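Local coordinates for variant surface glycoprotein MITat 1.13 (Trypanosoma brucei, PDB 6Z8H) that probably forms part of the dense surface coat of the parasite, whose antigenically distinct variants let it evade the host immune response, at residues A[38-43]-A[183-188]; A[42-47]-A[263-268]; A[349-354]-A[363-368]; A[355-360]-A[375-380]. All blocks are in the same frame, centred on the assembly; numbering follows the deposited sequence.

Contact 1: A[38-43]-A[183-188]. With MAN (alpha-D-mannopyranose), chain C; NAG (2-acetamido-2-deoxy-beta-D-glucopyranose), chain F.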
loop_
_atom_site.group_PDB
_atom_site.type_symbol
_atom_site.label_atom_id
_atom_site.label_comp_id
_atom_site.label_asym_id
_atom_site.label_seq_id
_atom_site.Cartn_x
_atom_site.Cartn_y
_atom_site.Cartn_z
ATOM N N LYS A 38 3.012 -11.528 -13.891
ATOM C CA LYS A 38 2.277 -10.547 -13.108
ATOM C C LYS A 38 1.397 -11.251 -12.101
ATOM O O LYS A 38 1.362 -10.859 -10.931
ATOM C CB LYS A 38 1.428 -9.668 -14.029
ATOM C CG LYS A 38 0.565 -8.637 -13.301
ATOM C CD LYS A 38 -0.278 -7.800 -14.282
ATOM C CE LYS A 38 -1.265 -6.948 -13.489
ATOM N NZ LYS A 38 -2.157 -6.196 -14.360
ATOM N N SER A 39 0.670 -12.286 -12.525
ATOM C CA SER A 39 -0.196 -13.028 -11.617
ATOM C C SER A 39 0.602 -13.640 -10.478
ATOM O O SER A 39 0.206 -13.542 -9.307
ATOM C CB SER A 39 -0.962 -14.113 -12.370
ATOM O OG SER A 39 -1.708 -14.887 -11.451
ATOM N N ARG A 40 1.759 -14.225 -10.776
ATOM C CA ARG A 40 2.510 -14.899 -9.727
ATOM C C ARG A 40 3.060 -13.883 -8.740
ATOM O O ARG A 40 3.034 -14.108 -7.524
ATOM C CB ARG A 40 3.641 -15.749 -10.317
ATOM C CG ARG A 40 4.261 -16.643 -9.247
ATOM C CD ARG A 40 5.559 -17.327 -9.679
ATOM N NE ARG A 40 5.423 -18.128 -10.890
ATOM C CZ ARG A 40 6.329 -18.998 -11.319
ATOM N NH1 ARG A 40 7.458 -19.179 -10.657
ATOM N NH2 ARG A 40 6.120 -19.647 -12.450
ATOM N N LEU A 41 3.551 -12.754 -9.235
ATOM C CA LEU A 41 4.143 -11.755 -8.351
ATOM C C LEU A 41 3.092 -11.135 -7.429
ATOM O O LEU A 41 3.348 -10.902 -6.227
ATOM C CB LEU A 41 4.831 -10.677 -9.183
ATOM C CG LEU A 41 5.767 -9.715 -8.446
ATOM C CD1 LEU A 41 6.821 -10.496 -7.644
ATOM C CD2 LEU A 41 6.416 -8.701 -9.390
ATOM N N LEU A 42 1.885 -10.901 -7.952
ATOM C CA LEU A 42 0.804 -10.390 -7.119
ATOM C C LEU A 42 0.308 -11.456 -6.150
ATOM O O LEU A 42 -0.086 -11.129 -5.025
ATOM C CB LEU A 42 -0.345 -9.906 -7.993
ATOM C CG LEU A 42 -0.097 -8.633 -8.770
ATOM C CD1 LEU A 42 -1.247 -8.370 -9.742
ATOM C CD2 LEU A 42 0.042 -7.436 -7.846
ATOM N N LYS A 43 0.341 -12.734 -6.538
ATOM C CA LYS A 43 -0.003 -13.804 -5.601
ATOM C C LYS A 43 1.021 -13.914 -4.479
ATOM O O LYS A 43 0.660 -14.163 -3.322
ATOM C CB LYS A 43 -0.110 -15.136 -6.351
ATOM C CG LYS A 43 -1.495 -15.398 -6.931
ATOM C CD LYS A 43 -1.575 -16.711 -7.704
ATOM C CE LYS A 43 -2.675 -16.624 -8.750
ATOM N NZ LYS A 43 -3.223 -17.955 -9.170
ATOM N N GLU A 183 11.672 -19.014 0.132
ATOM C CA GLU A 183 13.129 -18.952 0.212
ATOM C C GLU A 183 13.792 -19.422 -1.078
ATOM O O GLU A 183 14.930 -19.031 -1.360
ATOM C CB GLU A 183 13.662 -19.766 1.394
ATOM C CG GLU A 183 13.950 -18.922 2.637
ATOM C CD GLU A 183 14.595 -17.574 2.312
ATOM O OE1 GLU A 183 15.756 -17.562 1.841
ATOM O OE2 GLU A 183 13.910 -16.535 2.472
ATOM N N ASN A 184 13.122 -20.268 -1.863
ATOM C CA ASN A 184 13.698 -20.790 -3.098
ATOM C C ASN A 184 12.946 -20.350 -4.351
ATOM O O ASN A 184 13.219 -20.866 -5.442
ATOM C CB ASN A 184 13.805 -22.315 -3.041
ATOM C CG ASN A 184 15.070 -22.777 -2.343
ATOM O OD1 ASN A 184 16.081 -22.072 -2.347
ATOM N ND2 ASN A 184 15.021 -23.956 -1.745
ATOM N N GLU A 185 12.047 -19.394 -4.232
ATOM C CA GLU A 185 11.323 -18.914 -5.395
ATOM C C GLU A 185 12.268 -18.112 -6.286
ATOM O O GLU A 185 13.037 -17.281 -5.791
ATOM C CB GLU A 185 10.150 -18.046 -4.921
ATOM C CG GLU A 185 9.254 -17.553 -6.057
ATOM C CD GLU A 185 8.519 -18.685 -6.766
ATOM O OE1 GLU A 185 8.259 -19.716 -6.116
ATOM O OE2 GLU A 185 8.192 -18.525 -7.961
ATOM N N PRO A 186 12.285 -18.363 -7.588
ATOM C CA PRO A 186 13.173 -17.604 -8.470
ATOM C C PRO A 186 12.652 -16.196 -8.712
ATOM O O PRO A 186 11.469 -15.892 -8.539
ATOM C CB PRO A 186 13.172 -18.417 -9.770
ATOM C CG PRO A 186 11.838 -19.146 -9.736
ATOM C CD PRO A 186 11.580 -19.449 -8.287
ATOM N N GLU A 187 13.566 -15.349 -9.183
ATOM C CA GLU A 187 13.211 -13.994 -9.552
ATOM C C GLU A 187 12.168 -14.008 -10.669
ATOM O O GLU A 187 12.178 -14.892 -11.540
ATOM C CB GLU A 187 14.442 -13.248 -10.071
ATOM C CG GLU A 187 15.219 -12.523 -8.998
ATOM C CD GLU A 187 16.697 -12.437 -9.297
ATOM O OE1 GLU A 187 17.478 -13.148 -8.630
ATOM O OE2 GLU A 187 17.072 -11.661 -10.202
ATOM N N PRO A 188 11.272 -13.020 -10.686
ATOM C CA PRO A 188 10.364 -12.866 -11.829
ATOM C C PRO A 188 11.161 -12.630 -13.105
ATOM O O PRO A 188 12.206 -11.971 -13.087
ATOM C CB PRO A 188 9.525 -11.634 -11.457
ATOM C CG PRO A 188 9.649 -11.524 -9.959
ATOM C CD PRO A 188 11.057 -11.973 -9.676
HETATM C C1 MAN C . -6.140 -13.266 -14.927
HETATM C C2 MAN C . -4.877 -12.449 -14.601
HETATM C C3 MAN C . -3.650 -13.037 -15.203
HETATM C C4 MAN C . -3.528 -14.550 -14.928
HETATM C C5 MAN C . -4.827 -15.263 -15.347
HETATM C C6 MAN C . -4.791 -16.731 -14.947
HETATM O O2 MAN C . -4.603 -12.493 -13.204
HETATM O O3 MAN C . -2.479 -12.380 -14.776
HETATM O O4 MAN C . -2.445 -15.104 -15.702
HETATM O O5 MAN C . -5.942 -14.651 -14.685
HETATM O O6 MAN C . -3.400 -17.144 -14.953
HETATM C C1 NAG F . -6.351 -6.412 -17.259
HETATM C C2 NAG F . -5.805 -7.835 -17.408
HETATM C C3 NAG F . -6.858 -8.675 -18.084
HETATM C C4 NAG F . -8.121 -8.602 -17.264
HETATM C C5 NAG F . -8.525 -7.126 -17.097
HETATM C C6 NAG F . -9.781 -6.876 -16.314
HETATM C C7 NAG F . -3.381 -7.985 -17.518
HETATM C C8 NAG F . -2.171 -7.892 -18.365
HETATM N N2 NAG F . -4.527 -7.865 -18.065
HETATM O O3 NAG F . -6.325 -9.989 -18.171
HETATM O O4 NAG F . -9.269 -9.189 -17.852
HETATM O O5 NAG F . -7.514 -6.442 -16.518
HETATM O O6 NAG F . -9.684 -7.471 -15.032
HETATM O O7 NAG F . -3.283 -8.113 -16.365
#
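R40 and E185 form a salt bridge where helix 34-75, one arm of the long helical hairpin of A-type VSG N-terminal domains, passes the loop leading into strand 194-202. R40 NH1 donates to E185 OE2 at 2.9 Å, and the oxygen sits at the guanidinium edge, nearly in its plane. The carboxylate is turned 76° from the guanidinium, so a single oxygen makes the bond rather than a side-by-side pair. R40 gets there by swinging CG away from its backbone N (chi1 -170°) and then bending about CG-CD. Its NE has a second carboxylate, E172, and NH1 also donates to A29 O, so this buried group is gripped from several directions.

The apolar part is small. L41 CD1 touches P188 CG at 3.8 Å, the two side chains roughly perpendicular; from helix 78-129, I116 packs on L41 and Y123 on P188.

The third kind of contact is with glycan, one turn or less back along the helix. S39 CB lies 3.3 Å from O3 of the mannose. K38, stretched out in full, also reaches N124 OD1, and its NZ donates to O7 of the N-acetylglucosamine acetamide at 3.0 Å.

Contact 2: A[42-47]-A[263-268]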
loop_
_atom_site.group_PDB
_atom_site.type_symbol
_atom_site.label_atom_id
_atom_site.label_comp_id
_atom_site.label_asym_id
_atom_site.label_seq_id
_atom_site.Cartn_x
_atom_site.Cartn_y
_atom_site.Cartn_z
ATOM N N LEU A 42 1.885 -10.901 -7.952
ATOM C CA LEU A 42 0.804 -10.390 -7.119
ATOM C C LEU A 42 0.308 -11.456 -6.150
ATOM O O LEU A 42 -0.086 -11.129 -5.025
ATOM C CB LEU A 42 -0.345 -9.906 -7.993
ATOM C CG LEU A 42 -0.097 -8.633 -8.770
ATOM C CD1 LEU A 42 -1.247 -8.370 -9.742
ATOM C CD2 LEU A 42 0.042 -7.436 -7.846
ATOM N N LYS A 43 0.341 -12.734 -6.538
ATOM C CA LYS A 43 -0.003 -13.804 -5.601
ATOM C C LYS A 43 1.021 -13.914 -4.479
ATOM O O LYS A 43 0.660 -14.163 -3.322
ATOM C CB LYS A 43 -0.110 -15.136 -6.351
ATOM C CG LYS A 43 -1.495 -15.398 -6.931
ATOM C CD LYS A 43 -1.575 -16.711 -7.704
ATOM C CE LYS A 43 -2.675 -16.624 -8.750
ATOM N NZ LYS A 43 -3.223 -17.955 -9.170
ATOM N N ARG A 44 2.304 -13.744 -4.793
ATOM C CA ARG A 44 3.327 -13.733 -3.758
ATOM C C ARG A 44 3.166 -12.527 -2.838
ATOM O O ARG A 44 3.307 -12.640 -1.607
ATOM C CB ARG A 44 4.704 -13.735 -4.391
ATOM C CG ARG A 44 5.044 -15.006 -5.153
ATOM C CD ARG A 44 6.413 -14.870 -5.759
ATOM N NE ARG A 44 7.452 -14.768 -4.739
ATOM C CZ ARG A 44 8.633 -14.187 -4.936
ATOM N NH1 ARG A 44 8.928 -13.639 -6.116
ATOM N NH2 ARG A 44 9.538 -14.151 -3.975
ATOM N N LEU A 45 2.865 -11.365 -3.402
ATOM C CA LEU A 45 2.598 -10.199 -2.570
ATOM C C LEU A 45 1.446 -10.470 -1.614
ATOM O O LEU A 45 1.496 -10.089 -0.429
ATOM C CB LEU A 45 2.240 -9.013 -3.448
ATOM C CG LEU A 45 1.910 -7.715 -2.692
ATOM C CD1 LEU A 45 3.096 -7.283 -1.832
ATOM C CD2 LEU A 45 1.516 -6.622 -3.637
ATOM N N ASP A 46 0.373 -11.069 -2.121
ATOM C CA ASP A 46 -0.803 -11.356 -1.314
ATOM C C ASP A 46 -0.481 -12.238 -0.110
ATOM O O ASP A 46 -1.132 -12.101 0.942
ATOM C CB ASP A 46 -1.891 -12.012 -2.164
ATOM C CG ASP A 46 -3.237 -12.053 -1.450
ATOM O OD1 ASP A 46 -3.892 -10.992 -1.342
ATOM O OD2 ASP A 46 -3.624 -13.139 -0.950
ATOM N N LEU A 47 0.549 -13.090 -0.193
ATOM C CA LEU A 47 0.928 -13.878 0.983
ATOM C C LEU A 47 1.281 -12.963 2.157
ATOM O O LEU A 47 0.941 -13.241 3.325
ATOM C CB LEU A 47 2.146 -14.745 0.688
ATOM C CG LEU A 47 2.040 -15.723 -0.477
ATOM C CD1 LEU A 47 3.375 -16.417 -0.653
ATOM C CD2 LEU A 47 0.925 -16.703 -0.248
ATOM N N VAL A 263 14.173 -5.843 -7.863
ATOM C CA VAL A 263 13.973 -5.027 -6.669
ATOM C C VAL A 263 12.686 -5.411 -5.953
ATOM O O VAL A 263 12.629 -5.391 -4.718
ATOM C CB VAL A 263 14.000 -3.546 -7.084
ATOM C CG1 VAL A 263 13.441 -2.662 -6.050
ATOM C CG2 VAL A 263 15.427 -3.120 -7.445
ATOM N N ALA A 264 11.638 -5.760 -6.702
ATOM C CA ALA A 264 10.408 -6.258 -6.096
ATOM C C ALA A 264 10.652 -7.565 -5.349
ATOM O O ALA A 264 10.232 -7.724 -4.192
ATOM C CB ALA A 264 9.342 -6.417 -7.179
ATOM N N HIS A 265 11.349 -8.507 -5.994
ATOM C CA HIS A 265 11.725 -9.761 -5.349
ATOM C C HIS A 265 12.498 -9.494 -4.066
ATOM O O HIS A 265 12.252 -10.129 -3.036
ATOM C CB HIS A 265 12.591 -10.553 -6.324
ATOM C CG HIS A 265 12.743 -12.017 -6.021
ATOM N ND1 HIS A 265 11.687 -12.898 -6.042
ATOM C CD2 HIS A 265 13.851 -12.770 -5.834
ATOM C CE1 HIS A 265 12.132 -14.127 -5.845
ATOM N NE2 HIS A 265 13.446 -14.080 -5.743
ATOM N N GLU A 266 13.471 -8.609 -4.094
ATOM C CA GLU A 266 14.312 -8.282 -2.926
ATOM C C GLU A 266 13.442 -7.661 -1.822
ATOM O O GLU A 266 13.798 -7.865 -0.656
ATOM C CB GLU A 266 15.457 -7.357 -3.297
ATOM C CG GLU A 266 16.374 -7.026 -2.133
ATOM C CD GLU A 266 16.806 -8.214 -1.280
ATOM O OE1 GLU A 266 16.462 -8.240 -0.047
ATOM O OE2 GLU A 266 17.472 -9.132 -1.851
ATOM N N ALA A 267 12.368 -6.949 -2.154
ATOM C CA ALA A 267 11.536 -6.328 -1.125
ATOM C C ALA A 267 10.723 -7.374 -0.382
ATOM O O ALA A 267 10.514 -7.254 0.834
ATOM C CB ALA A 267 10.601 -5.300 -1.752
ATOM N N LEU A 268 10.301 -8.431 -1.070
ATOM C CA LEU A 268 9.681 -9.554 -0.378
ATOM C C LEU A 268 10.678 -10.247 0.549
ATOM O O LEU A 268 10.355 -10.548 1.707
ATOM C CB LEU A 268 9.116 -10.539 -1.400
ATOM C CG LEU A 268 8.021 -9.965 -2.311
ATOM C CD1 LEU A 268 7.521 -11.034 -3.257
ATOM C CD2 LEU A 268 6.873 -9.388 -1.456
HETATM O O HOH W 1 11.611 -12.989 -2.519
#
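R44 reaches from one helix to H265 on another, and L268 lies over the flat of its guanidinium. The edge of one group meets the edge of the other: R44 NH1 donates to H265 ND1 at 2.9 Å with an N-H...N angle of 158°, in the plane of the imidazole and close to that of the guanidinium. The two planes nevertheless lie 64° apart, so the groups do not stack. The L268 CD1 methyl sits over the middle of one guanidinium face, 3.7 Å from R44 CZ. L268 can do this because its CG lies beside the backbone N (chi1 -62°).

Here helix 34-75, part of the long helical core of the VSG, runs almost parallel to the short helix 260-273. The axes of the two segments come no closer than 11.2 Å, a distance the arginine bridges. On the side facing helix 78-129, L45 CD1 approaches L268 CD2 at 4.3 Å; both leucines touch I116 of that helix.

R44 NE has the arginine's strongest partner in E182, a salt bridge that should help hold the guanidinium's rotation. A water sits over the centre of one face of the H265 ring; it donates to H265 O at 3.0 Å and accepts a weak bond from R44 NH2 at 2.8 Å.

Contact 3: A[349-354]-A[363-368]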
loop_
_atom_site.group_PDB
_atom_site.type_symbol
_atom_site.label_atom_id
_atom_site.label_comp_id
_atom_site.label_asym_id
_atom_site.label_seq_id
_atom_site.Cartn_x
_atom_site.Cartn_y
_atom_site.Cartn_z
ATOM N N ILE A 349 -21.822 -2.180 34.204
ATOM C CA ILE A 349 -21.024 -0.959 34.315
ATOM C C ILE A 349 -21.950 0.236 34.191
ATOM O O ILE A 349 -23.071 0.115 33.681
ATOM C CB ILE A 349 -19.933 -0.877 33.232
ATOM C CG1 ILE A 349 -20.542 -0.990 31.832
ATOM C CG2 ILE A 349 -18.894 -1.984 33.449
ATOM C CD1 ILE A 349 -19.559 -0.672 30.708
ATOM N N PRO A 350 -21.513 1.402 34.667
ATOM C CA PRO A 350 -22.349 2.608 34.550
ATOM C C PRO A 350 -22.533 3.040 33.103
ATOM O O PRO A 350 -21.629 2.908 32.276
ATOM C CB PRO A 350 -21.573 3.673 35.338
ATOM C CG PRO A 350 -20.565 2.952 36.110
ATOM C CD PRO A 350 -20.276 1.643 35.420
ATOM N N LYS A 351 -23.702 3.633 32.829
ATOM C CA LYS A 351 -24.071 4.180 31.525
ATOM C C LYS A 351 -24.676 5.569 31.705
ATOM O O LYS A 351 -25.557 5.761 32.553
ATOM C CB LYS A 351 -25.116 3.272 30.862
ATOM C CG LYS A 351 -25.589 3.747 29.502
ATOM C CD LYS A 351 -26.650 2.832 28.894
ATOM C CE LYS A 351 -28.044 3.116 29.427
ATOM N NZ LYS A 351 -29.088 2.444 28.588
ATOM N N ALA A 352 -24.227 6.527 30.894
ATOM C CA ALA A 352 -24.805 7.865 30.922
ATOM C C ALA A 352 -26.251 7.840 30.431
ATOM O O ALA A 352 -26.632 7.035 29.580
ATOM C CB ALA A 352 -23.974 8.802 30.038
ATOM N N ASP A 353 -27.056 8.739 30.979
ATOM C CA ASP A 353 -28.461 8.896 30.613
ATOM C C ASP A 353 -29.003 10.180 31.235
ATOM O O ASP A 353 -28.721 10.461 32.405
ATOM C CB ASP A 353 -29.267 7.692 31.099
ATOM C CG ASP A 353 -30.645 7.608 30.457
ATOM O OD1 ASP A 353 -30.782 6.934 29.407
ATOM O OD2 ASP A 353 -31.579 8.227 31.006
ATOM N N PRO A 354 -29.784 10.975 30.512
ATOM C CA PRO A 354 -30.184 12.292 31.034
ATOM C C PRO A 354 -31.070 12.190 32.269
ATOM O O PRO A 354 -30.935 13.009 33.184
ATOM C CB PRO A 354 -30.919 12.943 29.851
ATOM C CG PRO A 354 -30.420 12.223 28.634
ATOM C CD PRO A 354 -30.109 10.816 29.083
ATOM N N ASP A 363 -20.830 -5.952 27.254
ATOM C CA ASP A 363 -21.121 -6.418 25.903
ATOM C C ASP A 363 -22.248 -5.629 25.247
ATOM O O ASP A 363 -22.272 -5.510 24.019
ATOM C CB ASP A 363 -21.436 -7.911 25.920
ATOM C CG ASP A 363 -20.179 -8.771 25.877
ATOM O OD1 ASP A 363 -19.065 -8.206 25.758
ATOM O OD2 ASP A 363 -20.300 -10.004 25.960
ATOM N N LYS A 364 -23.174 -5.063 26.026
ATOM C CA LYS A 364 -24.204 -4.212 25.434
ATOM C C LYS A 364 -23.662 -2.814 25.145
ATOM O O LYS A 364 -23.944 -2.234 24.089
ATOM C CB LYS A 364 -25.432 -4.163 26.346
ATOM C CG LYS A 364 -26.188 -5.486 26.426
ATOM C CD LYS A 364 -27.545 -5.412 25.734
ATOM C CE LYS A 364 -28.017 -6.781 25.265
ATOM N NZ LYS A 364 -28.525 -6.726 23.861
ATOM N N LEU A 365 -22.851 -2.279 26.052
ATOM C CA LEU A 365 -22.182 -0.989 25.870
ATOM C C LEU A 365 -20.830 -1.217 25.194
ATOM O O LEU A 365 -19.762 -0.882 25.707
ATOM C CB LEU A 365 -22.017 -0.309 27.223
ATOM C CG LEU A 365 -23.305 -0.168 28.019
ATOM C CD1 LEU A 365 -23.043 0.399 29.403
ATOM C CD2 LEU A 365 -24.323 0.664 27.271
ATOM N N SER A 366 -20.908 -1.807 24.007
ATOM C CA SER A 366 -19.771 -2.433 23.351
ATOM C C SER A 366 -18.896 -1.467 22.561
ATOM O O SER A 366 -18.586 -1.714 21.395
ATOM C CB SER A 366 -20.310 -3.518 22.417
ATOM O OG SER A 366 -19.306 -4.434 22.040
ATOM N N SER A 367 -18.442 -0.394 23.190
ATOM C CA SER A 367 -17.580 0.545 22.495
ATOM C C SER A 367 -16.628 1.211 23.481
ATOM O O SER A 367 -16.975 1.459 24.644
ATOM C CB SER A 367 -18.393 1.643 21.778
ATOM O OG SER A 367 -18.984 2.535 22.712
ATOM N N LEU A 368 -15.442 1.552 22.979
ATOM C CA LEU A 368 -14.448 2.221 23.810
ATOM C C LEU A 368 -14.953 3.497 24.463
ATOM O O LEU A 368 -14.624 3.724 25.640
ATOM C CB LEU A 368 -13.171 2.466 23.003
ATOM C CG LEU A 368 -12.070 3.280 23.674
ATOM C CD1 LEU A 368 -11.604 2.629 24.942
ATOM C CD2 LEU A 368 -10.916 3.545 22.691
#
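Just after the small antiparallel hairpin of strands 348-351 and 358-361, L365 packs back on I349 and K351 of the first strand. I349 and L365 lie alongside, pointing opposite ways, with I349 CG1 at 3.8 Å from L365 CD1. The torsion of I349 matters here: CG1 is wedged between its own backbone N and carbonyl carbon (chi1 56°), which leaves both CG1 and CD1 against the same leucine methyl. K351 is set across L365 and uses only its aliphatic part. Its CB lies 3.8 Å from L365 CD1 and its CD 3.6 Å from L365 CD2; a bend about CG-CD (chi3 82°) turns CE and NZ aside from the straight course of the chain. The leucine fork is thus shared out, CD1 to isoleucine and the base of the lysine, CD2 to the lysine's middle.

The backbone at L365 is tightly turned: L365 and S366 are the centres of two successive inverse gamma turns, closed by weak bonds from S366 N to K364 O and from S367 N to L365 O. The turns deliver the chain to helix 368-383, where S367 takes the N-cap position and its OG bonds to the Q370 side chain. P350, between the two contacting strand residues, points away from L365 and packs on L378 of that helix. I349 also touches T71 and A75 of helix 34-75, while L368 meets Y66 of the second subunit.

Contact 4: A[355-360]-A[375-380]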
loop_
_atom_site.group_PDB
_atom_site.type_symbol
_atom_site.label_atom_id
_atom_site.label_comp_id
_atom_site.label_asym_id
_atom_site.label_seq_id
_atom_site.Cartn_x
_atom_site.Cartn_y
_atom_site.Cartn_z
ATOM N N PRO A 355 -32.003 11.219 32.345
ATOM C CA PRO A 355 -32.722 11.007 33.616
ATOM C C PRO A 355 -31.880 10.630 34.832
ATOM O O PRO A 355 -32.429 10.607 35.949
ATOM C CB PRO A 355 -33.697 9.863 33.290
ATOM C CG PRO A 355 -34.027 10.068 31.867
ATOM C CD PRO A 355 -32.809 10.740 31.206
ATOM N N GLY A 356 -30.603 10.319 34.669
ATOM C CA GLY A 356 -29.896 9.704 35.774
ATOM C C GLY A 356 -29.092 8.517 35.299
ATOM O O GLY A 356 -29.508 7.804 34.379
ATOM N N GLU A 357 -27.925 8.315 35.895
ATOM C CA GLU A 357 -27.038 7.265 35.432
ATOM C C GLU A 357 -27.739 5.918 35.517
ATOM O O GLU A 357 -28.442 5.621 36.485
ATOM C CB GLU A 357 -25.769 7.280 36.275
ATOM C CG GLU A 357 -24.829 6.116 36.032
ATOM C CD GLU A 357 -23.586 6.187 36.911
ATOM O OE1 GLU A 357 -22.608 6.884 36.546
ATOM O OE2 GLU A 357 -23.598 5.548 37.989
ATOM N N LYS A 358 -27.545 5.110 34.483
ATOM C CA LYS A 358 -28.090 3.766 34.399
ATOM C C LYS A 358 -26.941 2.760 34.381
ATOM O O LYS A 358 -25.765 3.105 34.510
ATOM C CB LYS A 358 -29.027 3.649 33.188
ATOM C CG LYS A 358 -30.224 4.619 33.261
ATOM C CD LYS A 358 -31.350 4.274 32.281
ATOM C CE LYS A 358 -32.582 5.147 32.538
ATOM N NZ LYS A 358 -33.699 4.923 31.571
ATOM N N THR A 359 -27.284 1.489 34.240
ATOM C CA THR A 359 -26.274 0.449 34.136
ATOM C C THR A 359 -26.633 -0.514 33.016
ATOM O O THR A 359 -27.801 -0.682 32.664
ATOM C CB THR A 359 -26.113 -0.354 35.442
ATOM O OG1 THR A 359 -27.333 -1.038 35.732
ATOM C CG2 THR A 359 -25.732 0.568 36.602
ATOM N N ASP A 360 -25.606 -1.137 32.451
ATOM C CA ASP A 360 -25.784 -2.226 31.501
ATOM C C ASP A 360 -24.467 -2.992 31.417
ATOM O O ASP A 360 -23.489 -2.666 32.094
ATOM C CB ASP A 360 -26.243 -1.694 30.141
ATOM C CG ASP A 360 -27.150 -2.673 29.403
ATOM O OD1 ASP A 360 -27.073 -3.896 29.665
ATOM O OD2 ASP A 360 -27.949 -2.217 28.560
ATOM N N ILE A 375 -15.299 3.776 33.202
ATOM C CA ILE A 375 -14.145 3.801 34.097
ATOM C C ILE A 375 -14.132 5.101 34.900
ATOM O O ILE A 375 -13.914 5.107 36.114
ATOM C CB ILE A 375 -12.849 3.604 33.285
ATOM C CG1 ILE A 375 -12.781 2.184 32.709
ATOM C CG2 ILE A 375 -11.627 3.911 34.130
ATOM C CD1 ILE A 375 -11.570 1.905 31.851
ATOM N N ALA A 376 -14.329 6.232 34.227
ATOM C CA ALA A 376 -14.359 7.491 34.955
ATOM C C ALA A 376 -15.456 7.488 36.011
ATOM O O ALA A 376 -15.252 7.961 37.137
ATOM C CB ALA A 376 -14.549 8.637 33.956
ATOM N N ARG A 377 -16.636 6.974 35.660
ATOM C CA ARG A 377 -17.775 7.003 36.575
ATOM C C ARG A 377 -17.547 6.069 37.755
ATOM O O ARG A 377 -17.889 6.405 38.900
ATOM C CB ARG A 377 -19.053 6.655 35.808
ATOM C CG ARG A 377 -19.469 7.728 34.799
ATOM C CD ARG A 377 -20.570 7.273 33.812
ATOM N NE ARG A 377 -21.046 8.414 33.039
ATOM C CZ ARG A 377 -22.133 9.129 33.339
ATOM N NH1 ARG A 377 -22.911 8.800 34.355
ATOM N NH2 ARG A 377 -22.462 10.174 32.616
ATOM N N LEU A 378 -16.926 4.911 37.495
ATOM C CA LEU A 378 -16.620 3.970 38.568
ATOM C C LEU A 378 -15.586 4.549 39.530
ATOM O O LEU A 378 -15.675 4.340 40.749
ATOM C CB LEU A 378 -16.108 2.646 37.989
ATOM C CG LEU A 378 -17.165 1.796 37.293
ATOM C CD1 LEU A 378 -16.525 0.859 36.287
ATOM C CD2 LEU A 378 -17.988 1.030 38.309
ATOM N N LEU A 379 -14.572 5.243 39.007
ATOM C CA LEU A 379 -13.577 5.831 39.895
ATOM C C LEU A 379 -14.171 7.003 40.669
ATOM O O LEU A 379 -13.852 7.210 41.851
ATOM C CB LEU A 379 -12.343 6.243 39.099
ATOM C CG LEU A 379 -11.538 5.122 38.432
ATOM C CD1 LEU A 379 -10.519 5.696 37.505
ATOM C CD2 LEU A 379 -10.874 4.261 39.480
ATOM N N LEU A 380 -15.047 7.783 40.030
ATOM C CA LEU A 380 -15.681 8.889 40.736
ATOM C C LEU A 380 -16.539 8.352 41.869
ATOM O O LEU A 380 -16.557 8.907 42.975
ATOM C CB LEU A 380 -16.516 9.721 39.761
ATOM C CG LEU A 380 -17.250 10.937 40.336
ATOM C CD1 LEU A 380 -16.250 11.872 40.983
ATOM C CD2 LEU A 380 -18.064 11.624 39.277
#
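E357 and R377 account for all the surface buried here, through one salt bridge between a hairpin and a helix. R377 NH1 donates to E357 OE1 at 2.9 Å with an N-H...O angle of 157°. The oxygen offers its anti lone pair, the one away from OE2, and lies close to the guanidinium plane, while the carboxylate itself is turned 57° from that plane. The side chains are antiparallel, side by side: E357 is extended through CG, and R377 from CG to NE before its guanidinium turns. With CG opposite the backbone N (chi1 172°), the glutamate reaches toward the helix and its CG passes 3.7 Å from R377 NH1. In return E357 OE1 lies beside the arginine's aliphatic part, 3.4 Å from R377 CD.

The glutamate stands in the loop joining the two strands of the beta hairpin, just before strand 358-361, and the arginine on helix 368-383, the last helix modelled. P350 of the first strand touches both side chains. This is also the dimer interface, where E357 touches E311 of the second subunit.

R377 NE is salt-bridged to D373 one turn back. The arginine's strongest partner is E311 of the second subunit, salt-bridged to the same NH1, and K302 of that subunit brings a like charge close to this nitrogen.

The four contacts form two clusters. Contacts 1 and 2 are buried near the middle of the molecule, both start from helix 34-75, and they adjoin one another: E185 CG packs on R44 NE, and the 183-188 loop lies along H265. Contacts 3 and 4, with centres 45 to 56 Å from the first pair, are only partly buried; they share the hairpin 348-361 and the region of helix 368-383, and both touch the second subunit. Arginine bonding appears in contacts 1, 2 and 4, inside the subunit in the first two and at the dimer interface in the last. Contact 3 differs in being held by aliphatic packing alone.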